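Phospholethanolamine N-methyltransferase 2 (Haemonchus contortus, PDB 4KRI) probably catalyses S-adenosylmethionine-dependent N-methylation of phosphomonomethylethanolamine, a step in nematode phosphocholine biosynthesis. Local coordinates at residues 22-28 and 46-52; 87-91 and 133-137; 362-366 and 428-432. One frame throughout, in Å; residues are numbered along the deposited sequence.

Contact 1 (22-28 and 46-52)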
ATOM      1  N   GLU A  22      17.286   4.625  20.267  1.00 25.82           N
ATOM      2  CA  GLU A  22      16.400   5.487  21.023  1.00 29.37           C
ATOM      3  C   GLU A  22      16.705   6.910  20.587  1.00 23.63           C
ATOM      4  O   GLU A  22      17.869   7.314  20.549  1.00 26.04           O
ATOM      5  CB  GLU A  22      16.586   5.298  22.525  1.00 28.93           C
ATOM      6  CG  GLU A  22      16.066   3.953  23.034  1.00 33.04           C
ATOM      7  CD  GLU A  22      14.578   3.766  22.798  1.00 32.05           C
ATOM      8  OE1 GLU A  22      13.798   4.725  22.997  1.00 30.49           O
ATOM      9  OE2 GLU A  22      14.170   2.648  22.426  1.00 34.34           O
ATOM     10  N   PRO A  23      15.657   7.670  20.252  1.00 25.31           N
ATOM     11  CA  PRO A  23      15.878   9.025  19.744  1.00 24.57           C
ATOM     12  C   PRO A  23      16.426   9.940  20.840  1.00 22.56           C
ATOM     13  O   PRO A  23      15.946   9.905  21.984  1.00 24.34           O
ATOM     14  CB  PRO A  23      14.481   9.468  19.296  1.00 24.63           C
ATOM     15  CG  PRO A  23      13.531   8.653  20.159  1.00 28.19           C
ATOM     16  CD  PRO A  23      14.223   7.335  20.380  1.00 28.31           C
ATOM     17  N   GLN A  24      17.428  10.748  20.507  1.00 22.35           N
ATOM     18  CA  GLN A  24      18.051  11.597  21.528  1.00 22.74           C
ATOM     19  C   GLN A  24      17.181  12.779  21.892  1.00 22.26           C
ATOM     20  O   GLN A  24      17.090  13.143  23.066  1.00 22.39           O
ATOM     21  CB  GLN A  24      19.425  12.095  21.072  1.00 23.79           C
ATOM     22  CG  GLN A  24      20.479  10.990  20.947  1.00 26.85           C
ATOM     23  CD  GLN A  24      21.800  11.515  20.411  1.00 34.25           C
ATOM     24  OE1 GLN A  24      21.827  12.405  19.563  1.00 37.56           O
ATOM     25  NE2 GLN A  24      22.900  10.978  20.918  1.00 39.37           N
ATOM     26  N   GLN A  25      16.557  13.386  20.888  1.00 20.61           N
ATOM     27  CA  GLN A  25      15.657  14.521  21.130  1.00 24.34           C
ATOM     28  C   GLN A  25      14.311  14.281  20.466  1.00 23.93           C
ATOM     29  O   GLN A  25      14.242  14.067  19.253  1.00 24.76           O
ATOM     30  CB  GLN A  25      16.254  15.823  20.583  1.00 22.14           C
ATOM     31  CG  GLN A  25      17.550  16.274  21.247  1.00 23.79           C
ATOM     32  CD  GLN A  25      17.355  16.837  22.647  1.00 27.79           C
ATOM     33  OE1 GLN A  25      16.330  17.455  22.957  1.00 26.80           O
ATOM     34  NE2 GLN A  25      18.353  16.630  23.501  1.00 28.60           N
ATOM     35  N   VAL A  26      13.240  14.327  21.255  1.00 22.09           N
ATOM     36  CA  VAL A  26      11.896  14.102  20.718  1.00 22.42           C
ATOM     37  C   VAL A  26      11.034  15.321  21.011  1.00 23.44           C
ATOM     38  O   VAL A  26      11.122  15.897  22.095  1.00 23.87           O
ATOM     39  CB  VAL A  26      11.256  12.849  21.345  1.00 24.47           C
ATOM     40  CG1 VAL A  26       9.780  12.741  20.977  1.00 30.66           C
ATOM     41  CG2 VAL A  26      11.981  11.625  20.875  1.00 25.75           C
ATOM     42  N   GLY A  27      10.254  15.754  20.024  1.00 20.19           N
ATOM     43  CA  GLY A  27       9.274  16.804  20.231  1.00 19.41           C
ATOM     44  C   GLY A  27       7.898  16.180  20.120  1.00 21.35           C
ATOM     45  O   GLY A  27       7.705  15.250  19.331  1.00 22.28           O
ATOM     46  N   ILE A  28       6.960  16.670  20.927  1.00 24.83           N
ATOM     47  CA  ILE A  28       5.584  16.193  20.905  1.00 25.46           C
ATOM     48  C   ILE A  28       4.641  17.385  20.787  1.00 24.97           C
ATOM     49  O   ILE A  28       4.707  18.312  21.582  1.00 27.04           O
ATOM     50  CB  ILE A  28       5.255  15.424  22.199  1.00 27.59           C
ATOM     51  CG1 ILE A  28       6.171  14.197  22.322  1.00 29.18           C
ATOM     52  CG2 ILE A  28       3.789  14.992  22.208  1.00 33.90           C
ATOM     53  CD1 ILE A  28       6.067  13.468  23.646  1.00 36.87           C
ATOM     54  N   LYS A  46      17.640   8.115  27.898  1.00 27.52           N
ATOM     55  CA  LYS A  46      18.483   8.516  26.776  1.00 27.36           C
ATOM     56  C   LYS A  46      17.767   9.487  25.843  1.00 26.77           C
ATOM     57  O   LYS A  46      18.346   9.964  24.861  1.00 30.75           O
ATOM     58  CB  LYS A  46      18.991   7.285  26.004  1.00 30.55           C
ATOM     59  CG  LYS A  46      20.010   6.471  26.796  1.00 35.56           C
ATOM     60  CD  LYS A  46      20.369   5.175  26.071  1.00 40.60           C
ATOM     61  CE  LYS A  46      19.165   4.248  25.959  1.00 41.19           C
ATOM     62  NZ  LYS A  46      19.466   3.014  25.155  1.00 40.90           N
ATOM     63  N   THR A  47      16.517   9.807  26.169  1.00 24.39           N
ATOM     64  CA  THR A  47      15.724  10.693  25.335  1.00 24.99           C
ATOM     65  C   THR A  47      15.343  11.943  26.107  1.00 24.39           C
ATOM     66  O   THR A  47      14.917  11.849  27.261  1.00 25.25           O
ATOM     67  CB  THR A  47      14.429   9.998  24.892  1.00 24.81           C
ATOM     68  OG1 THR A  47      14.753   8.852  24.098  1.00 23.13           O
ATOM     69  CG2 THR A  47      13.548  10.957  24.086  1.00 28.30           C
ATOM     70  N   ALA A  48      15.518  13.106  25.484  1.00 22.71           N
ATOM     71  CA  ALA A  48      15.019  14.355  26.054  1.00 23.80           C
ATOM     72  C   ALA A  48      13.770  14.718  25.295  1.00 20.60           C
ATOM     73  O   ALA A  48      13.754  14.657  24.067  1.00 25.16           O
ATOM     74  CB  ALA A  48      16.054  15.468  25.927  1.00 23.77           C
ATOM     75  N   THR A  49      12.713  15.099  26.008  1.00 21.69           N
ATOM     76  CA  THR A  49      11.445  15.365  25.336  1.00 23.50           C
ATOM     77  C   THR A  49      10.990  16.804  25.538  1.00 24.07           C
ATOM     78  O   THR A  49      11.065  17.329  26.652  1.00 22.91           O
ATOM     79  CB  THR A  49      10.347  14.381  25.811  1.00 32.72           C
ATOM     80  OG1 THR A  49       9.077  14.785  25.288  1.00 43.57           O
ATOM     81  CG2 THR A  49      10.270  14.364  27.324  1.00 34.08           C
ATOM     82  N   SER A  50      10.548  17.441  24.455  1.00 21.96           N
ATOM     83  CA  SER A  50       9.938  18.767  24.552  1.00 26.99           C
ATOM     84  C   SER A  50       8.493  18.642  24.106  1.00 24.80           C
ATOM     85  O   SER A  50       8.219  17.969  23.117  1.00 27.02           O
ATOM     86  CB  SER A  50      10.641  19.758  23.625  1.00 31.66           C
ATOM     87  OG  SER A  50      12.045  19.743  23.817  1.00 36.06           O
ATOM     88  N   PHE A  51       7.562  19.295  24.794  1.00 27.37           N
ATOM     89  CA  PHE A  51       6.184  19.231  24.315  1.00 35.51           C
ATOM     90  C   PHE A  51       5.525  20.594  24.126  1.00 28.68           C
ATOM     91  O   PHE A  51       5.832  21.564  24.825  1.00 28.18           O
ATOM     92  CB  PHE A  51       5.319  18.318  25.194  1.00 40.87           C
ATOM     93  CG  PHE A  51       4.986  18.896  26.537  1.00 40.05           C
ATOM     94  CD1 PHE A  51       3.868  19.703  26.704  1.00 45.34           C
ATOM     95  CD2 PHE A  51       5.772  18.605  27.644  1.00 38.65           C
ATOM     96  CE1 PHE A  51       3.555  20.230  27.943  1.00 50.67           C
ATOM     97  CE2 PHE A  51       5.460  19.126  28.893  1.00 50.00           C
ATOM     98  CZ  PHE A  51       4.353  19.940  29.042  1.00 52.66           C
ATOM     99  N   CYS A  52       4.601  20.660  23.176  1.00 27.17           N
ATOM    100  CA  CYS A  52       3.798  21.859  23.021  1.00 34.88           C
ATOM    101  C   CYS A  52       2.374  21.526  22.621  1.00 35.99           C
ATOM    102  O   CYS A  52       2.078  20.402  22.216  1.00 30.40           O
ATOM    103  CB  CYS A  52       4.438  22.829  22.036  1.00 43.93           C
ATOM    104  SG  CYS A  52       4.908  22.138  20.444  1.00 51.10           S
TER
HETATM  105  O   HOH W   1      14.088   6.377  25.087  1.00 28.20           O
HETATM  106  O   HOH W   2      13.473  17.659  22.643  1.00 34.40           O
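Thr-47 meets Pro-23 through its hydroxyl: OG1 donates to Pro-23 O over 2.6 Å, lying in the carbonyl plane. With chi1 at -62°, OG1 stands beside the backbone N and CG2 is swung the other way, so that Thr-47 CG2 lies 3.6 Å from Val-26 CG2, the two side chains crossing obliquely. The same OG1 accepts from a water that also donates to Glu-22 OE1, so the hydroxyl is gripped as both donor and acceptor. On the sheet face of Gln-25, that chain bends at chi2 (-74°) and lays its amide against Ala-48, Gln-25 NE2 being 3.5 Å from Ala-48 CB. A second water touches Gln-25 OE1, Val-26 O and Ser-50 OG. Val-26 and Ile-28 point to the other face, where Ile-28 CD1 comes 3.7 Å from Thr-49 OG1. Along the strands the backbone bonds alternate in parallel register, from Ala-48 N to Gln-24 O (2.9 Å) through to Cys-52 N on Ile-28 O; the short axes run 18° apart in direction. Helix 33-40 connects strands 25-29 and 48-52, completing a beta-alpha-beta unit: Ile-28 packs on Leu-39 of that helix, Pro-23 reaches helix 5-18, and strand 64-70 pairs with strand 25-29.

Contact 2 (87-91 and 133-137)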
ATOM      1  N   ILE A  87       3.736  22.493   8.086  1.00 25.68           N
ATOM      2  CA  ILE A  87       4.749  21.668   7.421  1.00 24.10           C
ATOM      3  C   ILE A  87       6.093  22.371   7.477  1.00 27.09           C
ATOM      4  O   ILE A  87       7.128  21.741   7.703  1.00 27.01           O
ATOM      5  CB  ILE A  87       4.384  21.363   5.969  1.00 27.24           C
ATOM      6  CG1 ILE A  87       3.043  20.634   5.922  1.00 24.77           C
ATOM      7  CG2 ILE A  87       5.466  20.512   5.321  1.00 27.61           C
ATOM      8  CD1 ILE A  87       2.488  20.450   4.517  1.00 27.56           C
ATOM      9  N   THR A  88       6.059  23.685   7.278  1.00 26.13           N
ATOM     10  CA  THR A  88       7.254  24.508   7.376  1.00 28.33           C
ATOM     11  C   THR A  88       7.881  24.395   8.760  1.00 27.46           C
ATOM     12  O   THR A  88       9.081  24.149   8.882  1.00 27.34           O
ATOM     13  CB  THR A  88       6.934  25.976   7.069  1.00 29.04           C
ATOM     14  OG1 THR A  88       6.458  26.070   5.722  1.00 30.40           O
ATOM     15  CG2 THR A  88       8.176  26.841   7.222  1.00 28.95           C
ATOM     16  N   ALA A  89       7.067  24.538   9.799  1.00 26.91           N
ATOM     17  CA  ALA A  89       7.580  24.520  11.168  1.00 27.47           C
ATOM     18  C   ALA A  89       8.087  23.125  11.521  1.00 25.65           C
ATOM     19  O   ALA A  89       9.084  22.973  12.223  1.00 28.47           O
ATOM     20  CB  ALA A  89       6.500  24.963  12.153  1.00 29.96           C
ATOM     21  N   ALA A  90       7.395  22.102  11.034  1.00 22.75           N
ATOM     22  CA  ALA A  90       7.820  20.729  11.287  1.00 22.49           C
ATOM     23  C   ALA A  90       9.186  20.451  10.666  1.00 25.88           C
ATOM     24  O   ALA A  90      10.063  19.888  11.318  1.00 24.72           O
ATOM     25  CB  ALA A  90       6.777  19.742  10.772  1.00 23.73           C
ATOM     26  N   LEU A  91       9.368  20.862   9.413  1.00 22.34           N
ATOM     27  CA  LEU A  91      10.651  20.702   8.731  1.00 23.68           C
ATOM     28  C   LEU A  91      11.769  21.465   9.430  1.00 25.41           C
ATOM     29  O   LEU A  91      12.879  20.947   9.576  1.00 26.25           O
ATOM     30  CB  LEU A  91      10.543  21.142   7.267  1.00 26.17           C
ATOM     31  CG  LEU A  91       9.818  20.135   6.365  1.00 24.68           C
ATOM     32  CD1 LEU A  91       9.469  20.770   5.020  1.00 27.57           C
ATOM     33  CD2 LEU A  91      10.681  18.894   6.139  1.00 22.42           C
ATOM     34  N   ASN A 133      16.872  22.432  -1.122  1.00 33.69           N
ATOM     35  CA  ASN A 133      15.575  22.298  -0.469  1.00 31.41           C
ATOM     36  C   ASN A 133      15.539  21.140   0.523  1.00 30.98           C
ATOM     37  O   ASN A 133      16.368  20.231   0.465  1.00 29.92           O
ATOM     38  CB  ASN A 133      14.466  22.096  -1.508  1.00 33.79           C
ATOM     39  CG  ASN A 133      14.135  23.365  -2.271  1.00 42.17           C
ATOM     40  OD1 ASN A 133      14.333  24.473  -1.775  1.00 48.03           O
ATOM     41  ND2 ASN A 133      13.619  23.206  -3.482  1.00 46.15           N
ATOM     42  N   VAL A 134      14.576  21.188   1.437  1.00 26.45           N
ATOM     43  CA  VAL A 134      14.269  20.037   2.273  1.00 23.17           C
ATOM     44  C   VAL A 134      12.790  19.731   2.131  1.00 28.50           C
ATOM     45  O   VAL A 134      11.999  20.602   1.756  1.00 29.79           O
ATOM     46  CB  VAL A 134      14.593  20.267   3.769  1.00 26.00           C
ATOM     47  CG1 VAL A 134      16.097  20.389   3.972  1.00 30.54           C
ATOM     48  CG2 VAL A 134      13.854  21.494   4.318  1.00 29.83           C
ATOM     49  N   GLY A 135      12.418  18.493   2.431  1.00 27.66           N
ATOM     50  CA  GLY A 135      11.031  18.087   2.341  1.00 23.09           C
ATOM     51  C   GLY A 135      10.873  16.744   3.012  1.00 25.55           C
ATOM     52  O   GLY A 135      11.842  16.190   3.535  1.00 24.79           O
ATOM     53  N   PHE A 136       9.658  16.209   3.006  1.00 22.54           N
ATOM     54  CA  PHE A 136       9.443  14.901   3.608  1.00 22.39           C
ATOM     55  C   PHE A 136       9.446  13.782   2.585  1.00 28.55           C
ATOM     56  O   PHE A 136       8.755  13.858   1.567  1.00 29.69           O
ATOM     57  CB  PHE A 136       8.123  14.876   4.383  1.00 21.38           C
ATOM     58  CG  PHE A 136       8.183  15.601   5.689  1.00 22.66           C
ATOM     59  CD1 PHE A 136       9.012  15.151   6.713  1.00 22.67           C
ATOM     60  CD2 PHE A 136       7.402  16.733   5.908  1.00 27.60           C
ATOM     61  CE1 PHE A 136       9.073  15.831   7.931  1.00 20.11           C
ATOM     62  CE2 PHE A 136       7.452  17.413   7.113  1.00 28.01           C
ATOM     63  CZ  PHE A 136       8.297  16.965   8.132  1.00 24.87           C
ATOM     64  N   GLN A 137      10.231  12.743   2.863  1.00 22.95           N
ATOM     65  CA  GLN A 137      10.180  11.506   2.093  1.00 21.68           C
ATOM     66  C   GLN A 137       9.123  10.596   2.709  1.00 25.77           C
ATOM     67  O   GLN A 137       9.047  10.451   3.932  1.00 23.85           O
ATOM     68  CB  GLN A 137      11.545  10.807   2.104  1.00 24.36           C
ATOM     69  CG  GLN A 137      11.546   9.416   1.478  1.00 29.05           C
ATOM     70  CD  GLN A 137      12.917   8.772   1.512  1.00 37.27           C
ATOM     71  OE1 GLN A 137      13.902   9.361   1.064  1.00 38.20           O
ATOM     72  NE2 GLN A 137      12.990   7.558   2.048  1.00 41.95           N
TER
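Leu-91 reaches from helix 80-93 onto the ring of Phe-136, and its side chain can be traced atom by atom. The first carbon, Leu-91 CB, lies 4.4 Å from Val-134 CG2, a loose apolar approach to the strand. Leu-91 CG already stands above the CE2-CZ side of the ring, 3.7 Å from Phe-136 CE2. The two methyls then part. Leu-91 CD1 goes to the backbone, 4.1 Å from Val-134 O and about as far from Gly-135 CA. Leu-91 CD2 also meets the glycine main chain, 3.8 Å from Gly-135 C, but its main partner is the ring. It sits over the centre of the face that CG approaches, only 12° off the ring normal, in a CH-pi contact; Leu-91 CD2 is 3.7 Å from Phe-136 CZ and 4.2 Å from Phe-136 CG, across the ring, which confirms the central placement.

Phe-136 comes to this position from a backbone whose CB does not point at the helix; with chi1 at -75°, CG stands beside the backbone N and the ring extends to the helix. The two side chains run antiparallel alongside each other. The ring's rim is met near its plane by Ala-90 CB, 4.1 Å from Phe-136 CZ, and by Ile-87 CG2 at CE2. No hydrogen bond crosses; the side chains that meet are all apolar, and all six touching residues are buried. The axes of segments 87-91 and 133-137 are 99° apart in direction and approach to 9.3 Å. Helix 80-93 thus lies across strand 132-143 of the sheet in the N-terminal part of the enzyme. Leu-91 and Val-134 both touch Leu-127 of strand 127-129, the antiparallel neighbour of 132-143; Ile-87 packs on helix 114-124, and Phe-136 meets Leu-161 of strand 156-166.

Contact 3 (362-366 and 428-432)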
ATOM      1  N   THR A 362      16.087 -18.005  -2.002  1.00 25.98           N
ATOM      2  CA  THR A 362      15.495 -17.404  -0.807  1.00 26.03           C
ATOM      3  C   THR A 362      15.335 -18.410   0.332  1.00 31.64           C
ATOM      4  O   THR A 362      15.392 -18.057   1.518  1.00 33.12           O
ATOM      5  CB  THR A 362      14.116 -16.817  -1.144  1.00 27.00           C
ATOM      6  OG1 THR A 362      14.254 -15.878  -2.213  1.00 30.85           O
ATOM      7  CG2 THR A 362      13.536 -16.106   0.063  1.00 26.54           C
ATOM      8  N   GLY A 363      15.132 -19.672  -0.022  1.00 26.72           N
ATOM      9  CA  GLY A 363      15.041 -20.708   0.990  1.00 27.92           C
ATOM     10  C   GLY A 363      13.680 -21.375   1.098  1.00 28.08           C
ATOM     11  O   GLY A 363      13.450 -22.178   2.009  1.00 28.56           O
ATOM     12  N   PHE A 364      12.783 -21.045   0.171  1.00 27.88           N
ATOM     13  CA  PHE A 364      11.468 -21.678   0.121  1.00 30.15           C
ATOM     14  C   PHE A 364      11.572 -23.148  -0.283  1.00 27.94           C
ATOM     15  O   PHE A 364      12.470 -23.532  -1.036  1.00 27.47           O
ATOM     16  CB  PHE A 364      10.563 -20.942  -0.869  1.00 27.44           C
ATOM     17  CG  PHE A 364      10.067 -19.618  -0.361  1.00 24.26           C
ATOM     18  CD1 PHE A 364       9.105 -19.566   0.642  1.00 25.06           C
ATOM     19  CD2 PHE A 364      10.555 -18.428  -0.883  1.00 30.20           C
ATOM     20  CE1 PHE A 364       8.649 -18.351   1.114  1.00 27.12           C
ATOM     21  CE2 PHE A 364      10.090 -17.210  -0.410  1.00 27.87           C
ATOM     22  CZ  PHE A 364       9.138 -17.180   0.580  1.00 24.85           C
ATOM     23  N   ILE A 365      10.659 -23.965   0.237  1.00 26.90           N
ATOM     24  CA  ILE A 365      10.563 -25.376  -0.146  1.00 32.17           C
ATOM     25  C   ILE A 365       9.165 -25.655  -0.702  1.00 28.53           C
ATOM     26  O   ILE A 365       8.324 -24.759  -0.719  1.00 26.96           O
ATOM     27  CB  ILE A 365      10.842 -26.322   1.047  1.00 29.33           C
ATOM     28  CG1 ILE A 365       9.893 -26.026   2.208  1.00 29.51           C
ATOM     29  CG2 ILE A 365      12.271 -26.175   1.518  1.00 36.22           C
ATOM     30  CD1 ILE A 365       9.854 -27.121   3.293  1.00 33.28           C
ATOM     31  N   ASP A 366       8.919 -26.886  -1.155  1.00 33.00           N
ATOM     32  CA  ASP A 366       7.613 -27.260  -1.712  1.00 30.56           C
ATOM     33  C   ASP A 366       7.131 -26.256  -2.753  1.00 29.84           C
ATOM     34  O   ASP A 366       5.990 -25.789  -2.698  1.00 31.68           O
ATOM     35  CB  ASP A 366       6.561 -27.396  -0.605  1.00 33.77           C
ATOM     36  CG  ASP A 366       6.913 -28.464   0.404  1.00 42.55           C
ATOM     37  OD1 ASP A 366       7.720 -29.359   0.071  1.00 49.28           O
ATOM     38  OD2 ASP A 366       6.376 -28.407   1.528  1.00 46.80           O
ATOM     39  N   ALA A 428       3.569 -20.882  -5.793  1.00 20.53           N
ATOM     40  CA  ALA A 428       3.315 -21.081  -4.364  1.00 23.96           C
ATOM     41  C   ALA A 428       4.503 -21.795  -3.741  1.00 24.54           C
ATOM     42  O   ALA A 428       5.219 -22.510  -4.434  1.00 25.31           O
ATOM     43  CB  ALA A 428       2.041 -21.882  -4.148  1.00 28.63           C
ATOM     44  N   ALA A 429       4.721 -21.595  -2.443  1.00 24.04           N
ATOM     45  CA  ALA A 429       5.809 -22.268  -1.739  1.00 20.85           C
ATOM     46  C   ALA A 429       5.627 -22.102  -0.246  1.00 23.24           C
ATOM     47  O   ALA A 429       4.784 -21.312   0.211  1.00 24.36           O
ATOM     48  CB  ALA A 429       7.165 -21.713  -2.170  1.00 25.26           C
ATOM     49  N   VAL A 430       6.412 -22.851   0.513  1.00 22.17           N
ATOM     50  CA  VAL A 430       6.315 -22.808   1.966  1.00 21.27           C
ATOM     51  C   VAL A 430       7.665 -22.483   2.622  1.00 24.35           C
ATOM     52  O   VAL A 430       8.732 -22.806   2.079  1.00 23.79           O
ATOM     53  CB  VAL A 430       5.680 -24.111   2.549  1.00 43.96           C
ATOM     54  CG1 VAL A 430       4.494 -24.551   1.721  1.00 30.99           C
ATOM     55  CG2 VAL A 430       6.669 -25.219   2.583  1.00 58.81           C
ATOM     56  N   LYS A 431       7.605 -21.822   3.773  1.00 25.37           N
ATOM     57  CA  LYS A 431       8.797 -21.552   4.564  1.00 26.88           C
ATOM     58  C   LYS A 431       9.049 -22.780   5.420  1.00 22.62           C
ATOM     59  O   LYS A 431       8.128 -23.284   6.043  1.00 27.03           O
ATOM     60  CB  LYS A 431       8.570 -20.336   5.464  1.00 25.45           C
ATOM     61  CG  LYS A 431       9.757 -20.001   6.369  1.00 28.58           C
ATOM     62  CD  LYS A 431       9.570 -18.619   7.001  1.00 25.11           C
ATOM     63  CE  LYS A 431      10.703 -18.273   7.960  1.00 24.96           C
ATOM     64  NZ  LYS A 431      10.495 -16.866   8.446  1.00 24.21           N
ATOM     65  N   PRO A 432      10.294 -23.288   5.428  1.00 23.01           N
ATOM     66  CA  PRO A 432      10.532 -24.550   6.135  1.00 26.31           C
ATOM     67  C   PRO A 432      10.180 -24.523   7.605  1.00 36.79           C
ATOM     68  O   PRO A 432      10.286 -23.446   8.212  1.00 32.57           O
ATOM     69  CB  PRO A 432      12.050 -24.789   5.966  1.00 32.52           C
ATOM     70  CG  PRO A 432      12.578 -23.633   5.131  1.00 38.95           C
ATOM     71  CD  PRO A 432      11.387 -22.962   4.497  1.00 29.60           C
TER
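Ile-365 and Val-430 exchange two backbone hydrogen bonds, the signature of an antiparallel hydrogen-bonded pair. Ile-365 N donates to Val-430 O over 2.9 Å, almost straight at 175°, and Val-430 N returns a bond to Ile-365 O over 3.0 Å, its donor tilted 24° from the carbonyl plane. Val-430 O also receives a CA-H...O contact from Phe-364 CA, at 3.5 Å.

Beyond these bonds the side chains of the same two residues pack. Ile-365 CG1 takes the place between backbone N and carbonyl carbon (chi1 57°), and Val-430 CG2 occupies the corresponding position on its own residue. Ile-365 CG1 and Val-430 CG2 come to 3.3 Å, tighter than an ordinary van der Waals contact. Val-430 CG2 is also 3.4 Å from Asp-366 OD2, so the methyl touches both the isoleucine branch and, at roughly a right angle to it, the carboxylate. Further along, Ile-365 CD1 reaches Pro-432 CA at 3.9 Å, while the proline ring closes against the turn, Pro-432 CD being 3.3 Å from Gly-363 O. On the other side of the pairing, Phe-364 CB rests on Ala-429 CB at 3.7 Å, and the ring turns an edge to the Val-430 carbonyl.

The approach to this pairing is set by a Schellman motif: Gly-363, with positive phi, ends helix 352-362 as its C-prime residue, with Phe-364 N hydrogen-bonded to Ala-359 O and Gly-363 N to Lys-360 O. The chain then turns at Asp-366 into strand 367-371. Strand 422-430 runs antiparallel between 367-371 and 320-329, consistent with the reversed last strand of the Rossmann-like class I methyltransferase sheet. Val-322 of strand 320-329 touches Phe-364 and Ala-429; helix 305-315 covers Phe-364, with Tyr-313 meeting its ring edge-to-face.

Overall arrangement
Contacts 1 and 2 belong to one part of the chain, with centres 18 Å apart and nearest atoms about 9 Å apart; they do not touch, but strands 25-29, 64-70, 98-105, 156-166 and 132-143 pair in succession from one to the other. Contact 3 lies apart, its centre 43 Å from each of theirs, across the chain's centre from contact 2. Its strand 422-430 pairs with strand 320-329 in the half carrying both ligands. The phosphomonomethylethanolamine pocket includes Asp-297, Tyr-327 and Lys-413, and the S-adenosylhomocysteine pocket lies between residues 176 and 302; neither draws on the three contacts. The separation fits the di-domain description of these enzymes, with contacts 1 and 2 in the ligand-free half.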